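Putative glutaryl-CoA dehydrogenase (Thermus thermophilus, PDB 2EBA) is a flavoprotein of the acyl-CoA dehydrogenase family that binds flavin-adenine dinucleotide and assembles from four protein chains. Local coordinates at residues P13-V18 and G69-A74; F25-A30 and L82-S87. All coordinates share one frame; numbering follows the deposited sequence.

How the contacts relate
From the N terminus the chain first runs through helix 13-29, which supplies residues 13-18 to contact 1 and, farther along, residues 25-30 to contact 2. About forty residues later, after helices 31-39 and 48-54 and no strand, helix 72-85 begins; residues 69-74 close the loop of contact 1, and residues 82-87 then close that of contact 2. The segments alternate, so the two loops cross. Contact 1 joins the beginnings of the two helices and contact 2 their ends, evidence that they run side by side in the same direction. The contact centres lie about 18 Å apart, and both lie in the N-terminal, acyl-CoA dehydrogenase-type helical domain.

Contact 1 of 2, residues P13-V18 and G69-A74; sequences PEEKEV and GVSSAA
Glu15 and Ser71 meet through a short hydrogen bond in which Ser71 OG donates to Glu15 OE2 at 2.6 Å, reaching the anti lone pair, the one turned away from the other carboxylate oxygen. The methyl of Ala73, in the first turn of helix 72-85, adjoins the same carboxylate. Val18 lays its CG2 branch 3.9 Å from Ala74 CB, beside the backbone carbonyl of Ala74. Separately, the Glu14 carboxylate leans against Val70, with Glu14 OE1 at 3.6 Å from Val70 CB, a peripheral and non-bonding touch.

The next shell explains the placing of these groups. Ser71 is the N-cap of helix 72-85: its OG accepts from Ala74 N at 3.0 Å, with an N-H...O angle of 157°, while donating its own hydrogen bond to the acid. A chi1 of 74° tucks OG between the backbone N and the carbonyl carbon, where it can serve both partners. Glu15 reaches across with an almost straight chain, chi2 173°, and its second oxygen, OE1, accepts from Thr12 N just before helix 13-29, as in one half of a capping box. Farther out, Arg306 of helix 281-309 forms a salt bridge with Glu15 OE2, and Ser72 OG is hydrogen-bonded to Asp309 of that helix.

One buried carboxylate thus reaches the starts of two helices, one directly through Thr12 N and the other by way of the Ser71 hydroxyl. Because Ser71 OG already accepts from Ala74 N, its hydrogen is left for Glu15. With a hydroxyl and an arginine both on OE2 and a backbone N-H on OE1, Glu15 is probably stabilised as the anion.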
# COMPACT_ATOMS: atom_id res chain seq x y z
N PRO A 13 14.45 35.63 -9.38
CA PRO A 13 15.71 35.42 -10.09
C PRO A 13 16.83 35.07 -9.10
O PRO A 13 17.69 34.25 -9.40
CB PRO A 13 15.95 36.78 -10.73
CG PRO A 13 14.57 37.23 -11.02
CD PRO A 13 13.84 36.91 -9.76
N GLU A 14 16.80 35.69 -7.92
CA GLU A 14 17.80 35.45 -6.87
C GLU A 14 17.74 33.99 -6.41
O GLU A 14 18.76 33.32 -6.29
CB GLU A 14 17.55 36.36 -5.67
CG GLU A 14 18.64 36.29 -4.58
CD GLU A 14 18.12 36.62 -3.16
OE1 GLU A 14 17.35 35.80 -2.60
OE2 GLU A 14 18.49 37.68 -2.62
N GLU A 15 16.53 33.52 -6.14
CA GLU A 15 16.33 32.15 -5.69
C GLU A 15 16.80 31.17 -6.76
O GLU A 15 17.42 30.16 -6.45
CB GLU A 15 14.85 31.91 -5.38
CG GLU A 15 14.33 32.88 -4.34
CD GLU A 15 12.84 32.78 -4.13
OE1 GLU A 15 12.09 32.60 -5.11
OE2 GLU A 15 12.40 32.92 -2.97
N LYS A 16 16.51 31.48 -8.02
CA LYS A 16 16.90 30.60 -9.10
C LYS A 16 18.40 30.54 -9.28
O LYS A 16 18.93 29.50 -9.71
CB LYS A 16 16.20 30.99 -10.40
CG LYS A 16 14.73 30.60 -10.39
CD LYS A 16 14.03 30.76 -11.73
CE LYS A 16 13.85 32.21 -12.08
NZ LYS A 16 12.70 32.33 -12.99
N GLU A 17 19.12 31.60 -8.95
CA GLU A 17 20.55 31.47 -9.11
C GLU A 17 21.20 30.84 -7.87
O GLU A 17 22.35 30.34 -7.99
CB GLU A 17 21.22 32.79 -9.50
CG GLU A 17 22.18 32.64 -10.69
CD GLU A 17 23.62 32.31 -10.27
OE1 GLU A 17 24.03 32.73 -9.16
OE2 GLU A 17 24.35 31.64 -11.04
N VAL A 18 20.55 30.81 -6.70
CA VAL A 18 21.24 30.14 -5.59
C VAL A 18 21.14 28.65 -5.95
O VAL A 18 22.02 27.86 -5.59
CB VAL A 18 20.65 30.44 -4.16
CG1 VAL A 18 20.36 31.92 -4.02
CG2 VAL A 18 19.45 29.60 -3.89
N GLY A 69 20.87 36.61 4.35
CA GLY A 69 19.60 37.31 4.26
C GLY A 69 18.74 36.97 3.04
O GLY A 69 18.00 37.83 2.57
N VAL A 70 18.83 35.75 2.53
CA VAL A 70 18.01 35.39 1.38
C VAL A 70 16.73 34.76 1.88
O VAL A 70 16.54 34.62 3.08
CB VAL A 70 18.74 34.41 0.44
CG1 VAL A 70 20.02 35.04 -0.05
CG2 VAL A 70 19.02 33.11 1.15
N SER A 71 15.85 34.40 0.95
CA SER A 71 14.54 33.83 1.29
C SER A 71 14.55 32.41 1.80
O SER A 71 15.55 31.71 1.73
CB SER A 71 13.61 33.89 0.08
OG SER A 71 13.97 32.90 -0.87
N SER A 72 13.41 32.00 2.32
CA SER A 72 13.24 30.65 2.83
C SER A 72 13.28 29.71 1.64
O SER A 72 13.85 28.63 1.73
CB SER A 72 11.91 30.51 3.57
OG SER A 72 11.97 31.18 4.82
N ALA A 73 12.69 30.13 0.53
CA ALA A 73 12.68 29.31 -0.67
C ALA A 73 14.15 29.02 -1.03
O ALA A 73 14.50 27.88 -1.36
CB ALA A 73 11.98 30.05 -1.80
N ALA A 74 14.99 30.04 -0.95
CA ALA A 74 16.41 29.90 -1.27
C ALA A 74 17.08 28.90 -0.34
O ALA A 74 17.93 28.13 -0.77
CB ALA A 74 17.12 31.27 -1.20

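Contact 2 of 2, residues F25-A30 and L82-S87; sequences FLEKEA and LERVDS
Leu26 and Leu82 open a hydrophobic seam where two neighbouring helices of the all-helical N-terminal domain of an acyl-CoA dehydrogenase fold come to their ends. The nearest CA atoms, those of Leu26 and Leu82, are 7.4 Å apart, a spacing filled by branched side chains. Leu26 CD1 settles against the backbone of Leu82, 3.9 Å from Leu82 N, while the two CD2 methyls of Leu26 and Leu82 meet at 4.2 Å with the side chains crossing at about a right angle. The Leu82 side chain also touches Phe51 and helix 87-107.

Arg84 extends from CG to NE, its chi1 of 178° placing CG anti to the backbone N, and so brings the guanidinium to the acid of Glu27. The salt bridge is loose: Arg84 NH2 to Glu27 OE2 is 3.4 Å, a weak hydrogen bond although fairly straight at 162°. The oxygen lies at the guanidinium edge, with the planes of the two groups 60° apart. Glu257 makes a second salt bridge, to Arg84 NE, so the charge is shared.

Val85 divides its methyls between two partners: CG2 packs on Leu26 CB at 3.9 Å, and CG1 stands 4.5 Å from Ala30 CB. Asp86 then turns the chain as N-cap of helix 87-107, its OD2 accepting from Gly88 N and its OD1 paired with Arg353. At the end of the segment, Ser87 OG donates back to the anti lone pair of Glu83 OE2 at 2.7 Å.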
# COMPACT_ATOMS: atom_id res chain seq x y z
N PHE A 25 28.70 24.15 -7.69
CA PHE A 25 29.68 23.89 -6.66
C PHE A 25 29.71 22.43 -6.24
O PHE A 25 30.75 21.79 -6.34
CB PHE A 25 29.42 24.82 -5.49
CG PHE A 25 29.85 24.29 -4.19
CD1 PHE A 25 31.20 23.99 -3.94
CD2 PHE A 25 28.92 24.06 -3.19
CE1 PHE A 25 31.60 23.46 -2.71
CE2 PHE A 25 29.32 23.54 -1.96
CZ PHE A 25 30.66 23.24 -1.72
N LEU A 26 28.57 21.91 -5.83
CA LEU A 26 28.49 20.53 -5.37
C LEU A 26 28.85 19.45 -6.36
O LEU A 26 29.28 18.35 -5.99
CB LEU A 26 27.09 20.24 -4.90
CG LEU A 26 26.80 20.99 -3.64
CD1 LEU A 26 25.29 21.06 -3.52
CD2 LEU A 26 27.45 20.28 -2.47
N GLU A 27 28.61 19.78 -7.62
CA GLU A 27 28.82 18.85 -8.70
C GLU A 27 30.26 18.72 -9.08
O GLU A 27 30.69 17.68 -9.60
CB GLU A 27 28.04 19.33 -9.89
CG GLU A 27 27.74 18.25 -10.86
CD GLU A 27 26.30 18.32 -11.27
OE1 GLU A 27 25.92 19.27 -12.01
OE2 GLU A 27 25.53 17.45 -10.84
N LYS A 28 31.04 19.77 -8.87
CA LYS A 28 32.41 19.62 -9.24
C LYS A 28 33.23 19.32 -7.99
O LYS A 28 34.28 18.68 -8.08
CB LYS A 28 32.91 20.87 -9.95
CG LYS A 28 33.85 21.72 -9.15
CD LYS A 28 34.80 22.33 -10.16
CE LYS A 28 35.75 23.31 -9.51
NZ LYS A 28 36.98 23.30 -10.36
N GLU A 29 32.75 19.75 -6.83
CA GLU A 29 33.51 19.56 -5.60
C GLU A 29 33.08 18.47 -4.64
O GLU A 29 33.88 18.06 -3.81
CB GLU A 29 33.59 20.87 -4.84
CG GLU A 29 34.72 21.76 -5.29
CD GLU A 29 34.80 23.05 -4.49
OE1 GLU A 29 34.67 24.13 -5.10
OE2 GLU A 29 34.97 23.00 -3.24
N ALA A 30 31.83 18.00 -4.73
CA ALA A 30 31.39 16.98 -3.79
C ALA A 30 30.88 15.67 -4.39
O ALA A 30 31.24 14.59 -3.91
CB ALA A 30 30.32 17.56 -2.84
N LEU A 82 21.83 20.14 -1.87
CA LEU A 82 22.71 19.44 -0.95
C LEU A 82 22.31 17.97 -0.85
O LEU A 82 23.12 17.07 -1.10
CB LEU A 82 22.65 20.10 0.43
CG LEU A 82 23.49 21.35 0.68
CD1 LEU A 82 23.02 22.03 1.94
CD2 LEU A 82 24.95 20.98 0.80
N GLU A 83 21.04 17.72 -0.50
CA GLU A 83 20.51 16.37 -0.32
C GLU A 83 20.59 15.56 -1.59
O GLU A 83 20.81 14.35 -1.56
CB GLU A 83 19.06 16.44 0.13
CG GLU A 83 18.53 15.14 0.70
CD GLU A 83 18.07 15.29 2.13
OE1 GLU A 83 17.54 16.38 2.46
OE2 GLU A 83 18.22 14.33 2.92
N ARG A 84 20.42 16.21 -2.73
CA ARG A 84 20.47 15.55 -4.01
C ARG A 84 21.84 14.85 -4.16
O ARG A 84 22.00 13.87 -4.90
CB ARG A 84 20.29 16.56 -5.09
CG ARG A 84 20.37 16.06 -6.50
CD ARG A 84 20.11 17.28 -7.36
NE ARG A 84 20.56 17.16 -8.74
CZ ARG A 84 21.84 17.15 -9.13
NH1 ARG A 84 22.83 17.24 -8.25
NH2 ARG A 84 22.13 17.06 -10.43
N VAL A 85 22.84 15.39 -3.47
CA VAL A 85 24.16 14.78 -3.53
C VAL A 85 24.17 13.71 -2.43
O VAL A 85 24.37 12.53 -2.71
CB VAL A 85 25.27 15.80 -3.26
CG1 VAL A 85 26.60 15.09 -3.26
CG2 VAL A 85 25.25 16.89 -4.31
N ASP A 86 23.95 14.15 -1.19
CA ASP A 86 23.91 13.25 -0.04
C ASP A 86 23.25 13.93 1.16
O ASP A 86 23.53 15.10 1.45
CB ASP A 86 25.32 12.82 0.35
CG ASP A 86 25.32 11.73 1.40
OD1 ASP A 86 25.16 10.54 1.04
OD2 ASP A 86 25.45 12.06 2.60
N SER A 87 22.38 13.20 1.86
CA SER A 87 21.67 13.72 3.03
C SER A 87 22.63 14.18 4.14
O SER A 87 22.30 15.05 4.95
CB SER A 87 20.71 12.66 3.61
OG SER A 87 19.78 12.18 2.65